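Local coordinates for protein putative hydantoin racemase (Klebsiella pneumoniae subsp. pneumoniae, PDB 3QVL) that racemises allantoin, and probably interconverts the D and L forms of other 5-monosubstituted hydantoins, at residues Thr18-Ala22 with Gly183-Thr187; Ile95-Ala101 with Ile201-Ala207; Gln5-Pro9 with Val58-Ala64; Ala109-Val115 with Asp173-Val179. All coordinates share one frame; numbering follows the deposited sequence.

Interaction 1 of 4, residues Thr18-Ala22 with Gly183-Thr187; sequences TIGAA and GGMAT. With 5HY ([(4R)-2,5-dioxoimidazolidin-4-yl]acetic acid), chain C.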
loop_
_atom_site.group_PDB
_atom_site.type_symbol
_atom_site.label_atom_id
_atom_site.label_comp_id
_atom_site.label_asym_id
_atom_site.label_seq_id
_atom_site.Cartn_x
_atom_site.Cartn_y
_atom_site.Cartn_z
ATOM N N THR A 18 -9.398 -16.502 33.254
ATOM C CA THR A 18 -8.132 -16.687 32.542
ATOM C C THR A 18 -7.486 -15.336 32.228
ATOM O O THR A 18 -6.288 -15.141 32.456
ATOM C CB THR A 18 -8.334 -17.495 31.236
ATOM O OG1 THR A 18 -8.953 -18.751 31.540
ATOM C CG2 THR A 18 -7.002 -17.755 30.528
ATOM N N ILE A 19 -8.296 -14.412 31.716
ATOM C CA ILE A 19 -7.855 -13.056 31.393
ATOM C C ILE A 19 -7.387 -12.306 32.649
ATOM O O ILE A 19 -6.320 -11.684 32.644
ATOM C CB ILE A 19 -8.973 -12.274 30.651
ATOM C CG1 ILE A 19 -9.117 -12.796 29.217
ATOM C CG2 ILE A 19 -8.686 -10.778 30.647
ATOM C CD1 ILE A 19 -10.450 -12.478 28.564
ATOM N N GLY A 20 -8.182 -12.386 33.714
ATOM C CA GLY A 20 -7.855 -11.751 34.992
ATOM C C GLY A 20 -6.564 -12.258 35.609
ATOM O O GLY A 20 -5.783 -11.475 36.155
ATOM N N ALA A 21 -6.340 -13.569 35.517
ATOM C CA ALA A 21 -5.123 -14.197 36.031
ATOM C C ALA A 21 -3.874 -13.731 35.284
ATOM O O ALA A 21 -2.839 -13.470 35.899
ATOM C CB ALA A 21 -5.242 -15.717 35.981
ATOM N N ALA A 22 -3.982 -13.622 33.960
ATOM C CA ALA A 22 -2.873 -13.161 33.124
ATOM C C ALA A 22 -2.533 -11.695 33.388
ATOM O O ALA A 22 -1.360 -11.313 33.379
ATOM C CB ALA A 22 -3.189 -13.376 31.656
ATOM N N GLY A 183 -7.972 -14.271 23.971
ATOM C CA GLY A 183 -7.944 -13.965 25.399
ATOM C C GLY A 183 -7.875 -15.235 26.228
ATOM O O GLY A 183 -7.362 -15.228 27.347
ATOM N N GLY A 184 -8.390 -16.328 25.668
ATOM C CA GLY A 184 -8.359 -17.639 26.315
ATOM C C GLY A 184 -6.993 -18.308 26.300
ATOM O O GLY A 184 -6.775 -19.290 27.011
ATOM N N MET A 185 -6.080 -17.780 25.486
ATOM C CA MET A 185 -4.710 -18.292 25.393
ATOM C C MET A 185 -3.750 -17.528 26.305
ATOM O O MET A 185 -2.554 -17.828 26.346
ATOM C CB MET A 185 -4.203 -18.207 23.950
ATOM C CG MET A 185 -4.888 -19.139 22.970
ATOM S SD MET A 185 -4.307 -18.858 21.287
ATOM C CE MET A 185 -5.601 -19.666 20.346
ATOM N N ALA A 186 -4.287 -16.554 27.038
ATOM C CA ALA A 186 -3.490 -15.599 27.814
ATOM C C ALA A 186 -2.441 -16.216 28.743
ATOM O O ALA A 186 -1.309 -15.732 28.809
ATOM C CB ALA A 186 -4.407 -14.660 28.594
ATOM N N THR A 187 -2.812 -17.284 29.444
ATOM C CA THR A 187 -1.924 -17.907 30.431
ATOM C C THR A 187 -0.932 -18.915 29.829
ATOM O O THR A 187 -0.170 -19.553 30.559
ATOM C CB THR A 187 -2.722 -18.565 31.588
ATOM O OG1 THR A 187 -3.665 -19.504 31.054
ATOM C CG2 THR A 187 -3.466 -17.511 32.401
HETATM C C 5HY C . -11.161 -13.617 21.895
HETATM N N 5HY C . -13.041 -14.222 20.714
HETATM O O 5HY C . -10.034 -13.250 22.220
HETATM C CA 5HY C . -11.680 -13.730 20.468
HETATM C CB 5HY C . -10.851 -14.707 19.604
HETATM C CG 5HY C . -10.555 -16.082 20.225
HETATM O OAB 5HY C . -14.275 -14.650 22.558
HETATM N NAF 5HY C . -12.132 -13.950 22.743
HETATM C CAI 5HY C . -13.219 -14.290 22.038
HETATM O OD1 5HY C . -10.080 -16.941 19.454
HETATM O OD2 5HY C . -10.786 -16.254 21.441
#
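Thr18, Ile19 and Ala22 of one helical face rest on the glycine-containing loop after strand 177-180, and no hydrogen bond crosses between the two segments. The closest apolar approach is methyl to methyl, Ala22 CB to Ala186 CB at 3.5 Å. Ile19 comes in with CG1, which lies 3.5 Å from Gly183 O. Thr18 offers its methyl: a chi1 of -56° sets OG1 beside the backbone N and CG2 anti to it, and CG2 settles 3.8 Å from both Gly184 O and Thr187 OG1. Thr187 answers with its own methyl, CG2, set 3.7 Å from Thr18 O, and the two threonine side chains run roughly perpendicular to one another. The same rotation of Thr18 leaves OG1 to other partners, the carboxylate of Glu152 and Ala14 O one turn earlier in the helix. Behind this layer, Val204 of helix 203-216 touches both Ile19 and Ala186, while Ser182 OG holds Gly184 N and also binds the ligand. Gly183 N donates to the ring carbonyl O of the bound [(4R)-2,5-dioxoimidazolidin-4-yl]acetic acid at 2.9 Å, with an N-H...O angle of 164°. Asn10 ND2, Phe78 N and Thr117 OG1 bind the same ligand. The loop after strand 177-180, backed by helix 13-26, thus supplies a backbone N-H to the ligand pocket of this HyuE-family racemase.

Interaction 2 of 4, residues Ile95-Ala101 with Ile201-Ala207; sequences IGIAEAA and IDGVSAA
The carbonyl of Ile97 meets Gly203 CA at 3.2 Å in a CA-H...O contact. Neither nearby carboxylate bonds across the contact. Asp202 caps helix 203-216, its OD2 taking Ser205 N from 57° above the carboxylate plane at 3.0 Å, and its OD1 a weaker bond from Val204 N. Glu99 OE1 receives Gly96 N almost head-on, in line with its C-O bond, and Glu99 OE2 forms a salt bridge with Arg87. Between the helices, whose short axes pass 7.5 Å apart at 80°, the side chains are small. Ala100 CB lies against the backbone of helix 203-207, 3.5 Å from Ala207 N, and meets the methyls of both Ala206 and Ala207. Ala207 CB also reaches Ile95 CG2 at 3.8 Å. A chi1 of 63° puts Ile97 CG1 between the backbone N and the carbonyl carbon and turns CG2 onto Gly203 O, 3.5 Å away; Val204 CG2 lies beyond, and the Ile97 side chain is about 4 Å from the bound ligand at the nearest atoms. Ala101 CB sits 3.7 Å from Gly203 CA, with Ile201 CG2 alongside. Met107 of the second subunit packs on Ile95. No hydrogen bond crosses between the segments, and the carboxylates find partners within their own segment or elsewhere in the chain; with alanine and glycine at the crossing, the backbones of two helix starts approach closely through apolar contacts.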
loop_
_atom_site.group_PDB
_atom_site.type_symbol
_atom_site.label_atom_id
_atom_site.label_comp_id
_atom_site.label_asym_id
_atom_site.label_seq_id
_atom_site.Cartn_x
_atom_site.Cartn_y
_atom_site.Cartn_z
ATOM N N ILE A 95 -6.793 0.161 25.684
ATOM C CA ILE A 95 -5.893 -0.637 24.852
ATOM C C ILE A 95 -6.513 -1.996 24.530
ATOM O O ILE A 95 -6.956 -2.716 25.427
ATOM C CB ILE A 95 -4.501 -0.834 25.528
ATOM C CG1 ILE A 95 -3.905 0.505 25.997
ATOM C CG2 ILE A 95 -3.535 -1.583 24.602
ATOM C CD1 ILE A 95 -3.637 1.524 24.887
ATOM N N GLY A 96 -6.549 -2.333 23.243
ATOM C CA GLY A 96 -7.003 -3.649 22.803
ATOM C C GLY A 96 -5.885 -4.667 22.922
ATOM O O GLY A 96 -4.706 -4.312 22.833
ATOM N N ILE A 97 -6.244 -5.934 23.121
ATOM C CA ILE A 97 -5.231 -6.980 23.288
ATOM C C ILE A 97 -4.551 -7.393 21.980
ATOM O O ILE A 97 -3.375 -7.754 21.984
ATOM C CB ILE A 97 -5.742 -8.219 24.080
ATOM C CG1 ILE A 97 -6.889 -8.927 23.351
ATOM C CG2 ILE A 97 -6.123 -7.815 25.502
ATOM C CD1 ILE A 97 -7.026 -10.396 23.720
ATOM N N ALA A 98 -5.285 -7.334 20.870
ATOM C CA ALA A 98 -4.691 -7.559 19.554
ATOM C C ALA A 98 -3.697 -6.443 19.254
ATOM O O ALA A 98 -2.566 -6.702 18.844
ATOM C CB ALA A 98 -5.760 -7.623 18.481
ATOM N N GLU A 99 -4.139 -5.209 19.485
ATOM C CA GLU A 99 -3.315 -4.014 19.339
ATOM C C GLU A 99 -2.006 -4.139 20.120
ATOM O O GLU A 99 -0.923 -3.984 19.554
ATOM C CB GLU A 99 -4.109 -2.787 19.803
ATOM C CG GLU A 99 -3.353 -1.463 19.765
ATOM C CD GLU A 99 -4.110 -0.337 20.450
ATOM O OE1 GLU A 99 -4.849 -0.605 21.425
ATOM O OE2 GLU A 99 -3.964 0.824 20.018
ATOM N N ALA A 100 -2.120 -4.440 21.412
ATOM C CA ALA A 100 -0.964 -4.530 22.303
ATOM C C ALA A 100 -0.001 -5.655 21.926
ATOM O O ALA A 100 1.214 -5.456 21.935
ATOM C CB ALA A 100 -1.417 -4.679 23.741
ATOM N N ALA A 101 -0.546 -6.825 21.592
ATOM C CA ALA A 101 0.264 -7.986 21.216
ATOM C C ALA A 101 1.057 -7.741 19.934
ATOM O O ALA A 101 2.235 -8.097 19.851
ATOM C CB ALA A 101 -0.603 -9.227 21.075
ATOM N N ILE A 201 3.596 -14.076 22.615
ATOM C CA ILE A 201 3.039 -12.870 23.224
ATOM C C ILE A 201 1.539 -12.950 23.493
ATOM O O ILE A 201 0.745 -13.245 22.596
ATOM C CB ILE A 201 3.391 -11.611 22.385
ATOM C CG1 ILE A 201 4.914 -11.453 22.303
ATOM C CG2 ILE A 201 2.753 -10.352 22.979
ATOM C CD1 ILE A 201 5.400 -10.688 21.099
ATOM N N ASP A 202 1.179 -12.693 24.747
ATOM C CA ASP A 202 -0.209 -12.554 25.163
ATOM C C ASP A 202 -0.580 -11.077 25.213
ATOM O O ASP A 202 0.078 -10.283 25.892
ATOM C CB ASP A 202 -0.423 -13.204 26.534
ATOM C CG ASP A 202 -1.629 -12.646 27.271
ATOM O OD1 ASP A 202 -2.720 -12.562 26.668
ATOM O OD2 ASP A 202 -1.485 -12.296 28.460
ATOM N N GLY A 203 -1.644 -10.723 24.497
ATOM C CA GLY A 203 -2.120 -9.347 24.433
ATOM C C GLY A 203 -2.698 -8.804 25.725
ATOM O O GLY A 203 -2.654 -7.597 25.961
ATOM N N VAL A 204 -3.251 -9.688 26.556
ATOM C CA VAL A 204 -3.824 -9.287 27.846
ATOM C C VAL A 204 -2.754 -8.649 28.731
ATOM O O VAL A 204 -2.898 -7.503 29.163
ATOM C CB VAL A 204 -4.500 -10.477 28.584
ATOM C CG1 VAL A 204 -5.005 -10.046 29.957
ATOM C CG2 VAL A 204 -5.642 -11.046 27.752
ATOM N N SER A 205 -1.681 -9.395 28.976
ATOM C CA SER A 205 -0.560 -8.919 29.778
ATOM C C SER A 205 0.101 -7.688 29.152
ATOM O O SER A 205 0.441 -6.737 29.857
ATOM C CB SER A 205 0.459 -10.043 29.990
ATOM O OG SER A 205 0.942 -10.543 28.756
ATOM N N ALA A 206 0.257 -7.711 27.828
ATOM C CA ALA A 206 0.852 -6.602 27.082
ATOM C C ALA A 206 0.043 -5.311 27.206
ATOM O O ALA A 206 0.613 -4.235 27.397
ATOM C CB ALA A 206 1.029 -6.984 25.618
ATOM N N ALA A 207 -1.281 -5.429 27.108
ATOM C CA ALA A 207 -2.179 -4.276 27.201
ATOM C C ALA A 207 -2.152 -3.644 28.589
ATOM O O ALA A 207 -2.202 -2.420 28.716
ATOM C CB ALA A 207 -3.598 -4.664 26.816
#

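Interaction 3 of 4, residues Gln5-Pro9 with Val58-Ala64; sequences QVINP and VLEQIRA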
loop_
_atom_site.group_PDB
_atom_site.type_symbol
_atom_site.label_atom_id
_atom_site.label_comp_id
_atom_site.label_asym_id
_atom_site.label_seq_id
_atom_site.Cartn_x
_atom_site.Cartn_y
_atom_site.Cartn_z
ATOM N N GLN A 5 -9.145 -1.413 34.571
ATOM C CA GLN A 5 -10.299 -2.250 34.282
ATOM C C GLN A 5 -10.008 -3.113 33.059
ATOM O O GLN A 5 -9.883 -2.604 31.944
ATOM C CB GLN A 5 -11.541 -1.386 34.048
ATOM C CG GLN A 5 -12.842 -2.173 33.952
ATOM C CD GLN A 5 -13.995 -1.349 33.410
ATOM O OE1 GLN A 5 -13.829 -0.555 32.483
ATOM N NE2 GLN A 5 -15.176 -1.542 33.983
ATOM N N VAL A 6 -9.887 -4.419 33.278
ATOM C CA VAL A 6 -9.653 -5.357 32.184
ATOM C C VAL A 6 -10.979 -6.009 31.798
ATOM O O VAL A 6 -11.522 -6.835 32.539
ATOM C CB VAL A 6 -8.582 -6.418 32.544
ATOM C CG1 VAL A 6 -8.281 -7.300 31.344
ATOM C CG2 VAL A 6 -7.300 -5.743 33.026
ATOM N N ILE A 7 -11.495 -5.616 30.637
ATOM C CA ILE A 7 -12.818 -6.039 30.189
ATOM C C ILE A 7 -12.744 -7.219 29.228
ATOM O O ILE A 7 -12.207 -7.099 28.127
ATOM C CB ILE A 7 -13.588 -4.883 29.494
ATOM C CG1 ILE A 7 -13.590 -3.623 30.366
ATOM C CG2 ILE A 7 -15.019 -5.319 29.143
ATOM C CD1 ILE A 7 -13.958 -2.357 29.616
ATOM N N ASN A 8 -13.282 -8.357 29.659
ATOM C CA ASN A 8 -13.570 -9.455 28.751
ATOM C C ASN A 8 -14.868 -9.115 28.020
ATOM O O ASN A 8 -15.919 -9.026 28.650
ATOM C CB ASN A 8 -13.707 -10.777 29.518
ATOM C CG ASN A 8 -14.071 -11.950 28.617
ATOM O OD1 ASN A 8 -13.931 -11.885 27.393
ATOM N ND2 ASN A 8 -14.542 -13.035 29.225
ATOM N N PRO A 9 -14.795 -8.895 26.692
ATOM C CA PRO A 9 -15.965 -8.490 25.909
ATOM C C PRO A 9 -17.033 -9.574 25.763
ATOM O O PRO A 9 -18.181 -9.254 25.450
ATOM C CB PRO A 9 -15.363 -8.136 24.544
ATOM C CG PRO A 9 -13.943 -7.808 24.847
ATOM C CD PRO A 9 -13.570 -8.817 25.882
ATOM N N VAL A 58 -18.766 -3.923 25.932
ATOM C CA VAL A 58 -17.550 -3.200 26.312
ATOM C C VAL A 58 -17.900 -1.794 26.808
ATOM O O VAL A 58 -17.431 -1.373 27.867
ATOM C CB VAL A 58 -16.531 -3.126 25.137
ATOM C CG1 VAL A 58 -15.428 -2.110 25.422
ATOM C CG2 VAL A 58 -15.927 -4.495 24.865
ATOM N N LEU A 59 -18.743 -1.094 26.048
ATOM C CA LEU A 59 -19.155 0.274 26.377
ATOM C C LEU A 59 -19.881 0.372 27.717
ATOM O O LEU A 59 -19.699 1.343 28.456
ATOM C CB LEU A 59 -20.018 0.869 25.258
ATOM C CG LEU A 59 -19.336 1.160 23.917
ATOM C CD1 LEU A 59 -20.360 1.612 22.888
ATOM C CD2 LEU A 59 -18.228 2.199 24.064
ATOM N N GLU A 60 -20.700 -0.635 28.017
ATOM C CA GLU A 60 -21.387 -0.728 29.304
ATOM C C GLU A 60 -20.385 -0.793 30.456
ATOM O O GLU A 60 -20.576 -0.149 31.491
ATOM C CB GLU A 60 -22.317 -1.944 29.333
ATOM N N GLN A 61 -19.313 -1.560 30.264
ATOM C CA GLN A 61 -18.258 -1.679 31.271
ATOM C C GLN A 61 -17.339 -0.456 31.321
ATOM O O GLN A 61 -16.872 -0.079 32.396
ATOM C CB GLN A 61 -17.447 -2.966 31.078
ATOM C CG GLN A 61 -18.209 -4.254 31.418
ATOM C CD GLN A 61 -18.820 -4.247 32.816
ATOM O OE1 GLN A 61 -20.000 -4.557 32.987
ATOM N NE2 GLN A 61 -18.024 -3.886 33.817
ATOM N N ILE A 62 -17.085 0.152 30.162
ATOM C CA ILE A 62 -16.332 1.412 30.082
ATOM C C ILE A 62 -17.027 2.490 30.917
ATOM O O ILE A 62 -16.380 3.202 31.691
ATOM C CB ILE A 62 -16.164 1.898 28.611
ATOM C CG1 ILE A 62 -15.250 0.953 27.813
ATOM C CG2 ILE A 62 -15.654 3.344 28.553
ATOM C CD1 ILE A 62 -13.767 1.019 28.168
ATOM N N ARG A 63 -18.346 2.587 30.756
ATOM C CA ARG A 63 -19.176 3.503 31.536
ATOM C C ARG A 63 -19.007 3.255 33.036
ATOM O O ARG A 63 -18.803 4.198 33.802
ATOM C CB ARG A 63 -20.646 3.370 31.116
ATOM C CG ARG A 63 -21.610 4.352 31.780
ATOM C CD ARG A 63 -22.254 3.767 33.032
ATOM N NE ARG A 63 -23.069 2.592 32.733
ATOM C CZ ARG A 63 -23.296 1.593 33.581
ATOM N NH1 ARG A 63 -24.053 0.570 33.207
ATOM N NH2 ARG A 63 -22.763 1.606 34.797
ATOM N N ALA A 64 -19.087 1.987 33.438
ATOM C CA ALA A 64 -18.909 1.590 34.835
ATOM C C ALA A 64 -17.511 1.936 35.351
ATOM O O ALA A 64 -17.364 2.437 36.468
ATOM C CB ALA A 64 -19.192 0.101 35.008
#
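Strand 5-7 and helix 58-64 run almost antiparallel, their short axes 9.6 Å apart at 169°, with Gln5 and Ile7 directed at the helix and Pro9 touching it from the side. Helix 48-68 is the connection of a beta-alpha-beta crossover: it leads from strand 31-36 to strand 72-75 and so passes over the intervening strand 2-7 of the parallel sheet. Ile7 forms the middle of the contact. Its CD1 meets Ile62 CD1 at 3.7 Å, the two side chains crossing nearly at right angles, and the same atom lies 3.8 Å from Gln61 CB; Ile7 CG2 borders that methylene from the other branch. Further along, Pro9 and Val58 lie side by side, Pro9 CB being 3.7 Å from Val58 CG2. Val36 of strand 31-36 touches both Ile7 and Gln61, while Pro9 continues to Ile45 and Ser77, two residues of the ligand pocket. At the other end Gln5 reaches out with an extended chain, CG anti to the backbone N (chi1 -171°), which delivers its amide to the helix backbone. Its OE1 is hydrogen-bonded to His73 ND1, which fixes the rotation of the buried amide and presents NE2 to the helix. Gln5 NE2 donates to Gln61 O at 2.7 Å, and the acceptor lies in the plane of the Gln5 amide although the donor stands 47° above the carbonyl plane of Gln61.

Interaction 4 of 4, residues Ala109-Val115 with Asp173-Val179; sequences ATRFSIV and DGSGAIV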
loop_
_atom_site.group_PDB
_atom_site.type_symbol
_atom_site.label_atom_id
_atom_site.label_comp_id
_atom_site.label_asym_id
_atom_site.label_seq_id
_atom_site.Cartn_x
_atom_site.Cartn_y
_atom_site.Cartn_z
ATOM N N ALA A 109 10.827 -8.794 17.318
ATOM C CA ALA A 109 11.024 -9.587 16.105
ATOM C C ALA A 109 10.747 -8.757 14.856
ATOM O O ALA A 109 10.016 -7.766 14.912
ATOM C CB ALA A 109 10.133 -10.827 16.126
ATOM N N THR A 110 11.335 -9.164 13.732
ATOM C CA THR A 110 11.081 -8.501 12.454
ATOM C C THR A 110 9.670 -8.818 11.965
ATOM O O THR A 110 8.945 -7.927 11.520
ATOM C CB THR A 110 12.104 -8.906 11.371
ATOM O OG1 THR A 110 12.119 -10.332 11.231
ATOM C CG2 THR A 110 13.498 -8.410 11.734
ATOM N N ARG A 111 9.295 -10.092 12.052
ATOM C CA ARG A 111 7.961 -10.541 11.660
ATOM C C ARG A 111 7.397 -11.545 12.661
ATOM O O ARG A 111 8.147 -12.273 13.315
ATOM C CB ARG A 111 7.975 -11.147 10.253
ATOM C CG ARG A 111 8.366 -10.173 9.142
ATOM C CD ARG A 111 8.019 -10.716 7.767
ATOM N NE ARG A 111 8.661 -12.001 7.501
ATOM C CZ ARG A 111 8.346 -12.808 6.493
ATOM N NH1 ARG A 111 8.991 -13.957 6.340
ATOM N NH2 ARG A 111 7.389 -12.473 5.635
ATOM N N PHE A 112 6.070 -11.573 12.770
ATOM C CA PHE A 112 5.386 -12.480 13.689
ATOM C C PHE A 112 4.319 -13.316 12.988
ATOM O O PHE A 112 3.841 -12.958 11.909
ATOM C CB PHE A 112 4.767 -11.704 14.862
ATOM C CG PHE A 112 3.716 -10.700 14.453
ATOM C CD1 PHE A 112 2.381 -11.080 14.321
ATOM C CD2 PHE A 112 4.060 -9.374 14.209
ATOM C CE1 PHE A 112 1.409 -10.154 13.946
ATOM C CE2 PHE A 112 3.094 -8.441 13.835
ATOM C CZ PHE A 112 1.766 -8.832 13.703
ATOM N N SER A 113 3.955 -14.432 13.614
ATOM C CA SER A 113 2.835 -15.248 13.161
ATOM C C SER A 113 1.718 -15.215 14.196
ATOM O O SER A 113 1.979 -15.215 15.400
ATOM C CB SER A 113 3.280 -16.689 12.913
ATOM O OG SER A 113 4.212 -16.754 11.849
ATOM N N ILE A 114 0.477 -15.177 13.719
ATOM C CA ILE A 114 -0.692 -15.194 14.599
ATOM C C ILE A 114 -1.277 -16.602 14.674
ATOM O O ILE A 114 -1.439 -17.273 13.652
ATOM C CB ILE A 114 -1.778 -14.175 14.143
ATOM C CG1 ILE A 114 -1.246 -12.740 14.254
ATOM C CG2 ILE A 114 -3.066 -14.334 14.964
ATOM C CD1 ILE A 114 -2.111 -11.691 13.566
ATOM N N VAL A 115 -1.570 -17.048 15.894
ATOM C CA VAL A 115 -2.258 -18.316 16.117
ATOM C C VAL A 115 -3.552 -18.046 16.885
ATOM O O VAL A 115 -3.525 -17.744 18.081
ATOM C CB VAL A 115 -1.373 -19.344 16.873
ATOM C CG1 VAL A 115 -2.136 -20.649 17.109
ATOM C CG2 VAL A 115 -0.082 -19.618 16.107
ATOM N N ASP A 173 6.979 -20.384 8.639
ATOM C CA ASP A 173 6.524 -19.032 8.291
ATOM C C ASP A 173 7.620 -18.011 7.992
ATOM O O ASP A 173 7.385 -17.044 7.264
ATOM C CB ASP A 173 5.602 -18.476 9.380
ATOM C CG ASP A 173 4.347 -19.311 9.575
ATOM O OD1 ASP A 173 4.118 -20.270 8.805
ATOM O OD2 ASP A 173 3.582 -18.999 10.509
ATOM N N GLY A 174 8.807 -18.219 8.557
ATOM C CA GLY A 174 9.882 -17.234 8.465
ATOM C C GLY A 174 9.642 -16.070 9.409
ATOM O O GLY A 174 9.931 -14.917 9.079
ATOM N N SER A 175 9.101 -16.382 10.585
ATOM C CA SER A 175 8.835 -15.388 11.623
ATOM C C SER A 175 9.679 -15.665 12.867
ATOM O O SER A 175 10.171 -16.781 13.057
ATOM C CB SER A 175 7.345 -15.368 11.977
ATOM O OG SER A 175 6.903 -16.646 12.397
ATOM N N GLY A 176 9.839 -14.646 13.707
ATOM C CA GLY A 176 10.655 -14.753 14.914
ATOM C C GLY A 176 9.865 -14.772 16.211
ATOM O O GLY A 176 10.417 -15.062 17.273
ATOM N N ALA A 177 8.574 -14.463 16.126
ATOM C CA ALA A 177 7.710 -14.419 17.305
ATOM C C ALA A 177 6.298 -14.911 17.005
ATOM O O ALA A 177 5.873 -14.951 15.848
ATOM C CB ALA A 177 7.669 -13.007 17.883
ATOM N N ILE A 178 5.583 -15.289 18.061
ATOM C CA ILE A 178 4.190 -15.709 17.951
ATOM C C ILE A 178 3.285 -14.733 18.698
ATOM O O ILE A 178 3.562 -14.363 19.842
ATOM C CB ILE A 178 3.972 -17.150 18.499
ATOM C CG1 ILE A 178 4.833 -18.176 17.741
ATOM C CG2 ILE A 178 2.484 -17.532 18.484
ATOM C CD1 ILE A 178 4.519 -18.328 16.251
ATOM N N VAL A 179 2.216 -14.311 18.033
ATOM C CA VAL A 179 1.157 -13.545 18.677
ATOM C C VAL A 179 -0.025 -14.479 18.917
ATOM O O VAL A 179 -0.592 -15.032 17.970
ATOM C CB VAL A 179 0.737 -12.315 17.829
ATOM C CG1 VAL A 179 -0.589 -11.737 18.313
ATOM C CG2 VAL A 179 1.820 -11.251 17.870
HETATM O O HOH W 1 11.123 -12.837 11.468
HETATM O O HOH W 2 11.424 -12.709 8.204
#
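Ser113 and Ser175 use different rotations to bring their hydroxyls together: OG of Ser113 lies anti to its carbonyl carbon (chi1 -65°), whereas that of Ser175 sits between the backbone N and the carbonyl carbon (57°). Ser175 OG donates to Ser113 OG at 2.7 Å, and Ser113 OG in turn donates to the anti lone pair of Asp173 OD2, also at 2.7 Å. His142 NE2 is a second partner of that oxygen. Beneath this chain strands 112-115 and 177-179 pair in parallel, Ser113 N bonding to Ala177 O, Val179 N to Ser113 O at 2.8 Å, and Val115 N to Val179 O. Ahead of the strands, Gly176 N donates to Arg111 O, and Arg111 NH1 bonds Gly174 O at 3.1 Å from above the carbonyl plane, with a water that accepts from NE probably linking it to the same oxygen. On the face opposite Ser113, Phe112 CD1 meets Val179 CG2 at 3.6 Å, beside helix 97-108; helix 157-172 covers Ser113 and Ile178. The hydroxyl chain has one direction, ending on a carboxylate oxygen with two hydrogen-bond partners, which would fit an ionised Asp173 tying the end of helix 157-172 to the inner strand 112-116.

The four contacts span two four-stranded parallel sheets, each of order 2-1-3-4. Interaction 3 packs helix 48-68 on strand 2-7 of the first sheet and interaction 4 joins two strands of the second; their centres are 30 Å apart, on opposite sides of the chain's centre. Interactions 1 and 2, whose centres are 11 Å apart, touch where Val204 packs on Ile19. Ile201 N probably bonds to Ile178 O, joining strands 200-201 and 177-180 and so interactions 2 and 4. Along the chain interaction 3 closes before interaction 2 opens, interaction 4 is nested inside interactions 1 and 2, and interaction 1 alternates with interactions 2 and 3. Interactions 1 and 2 thus bring distant chain parts together beside the bound ligand.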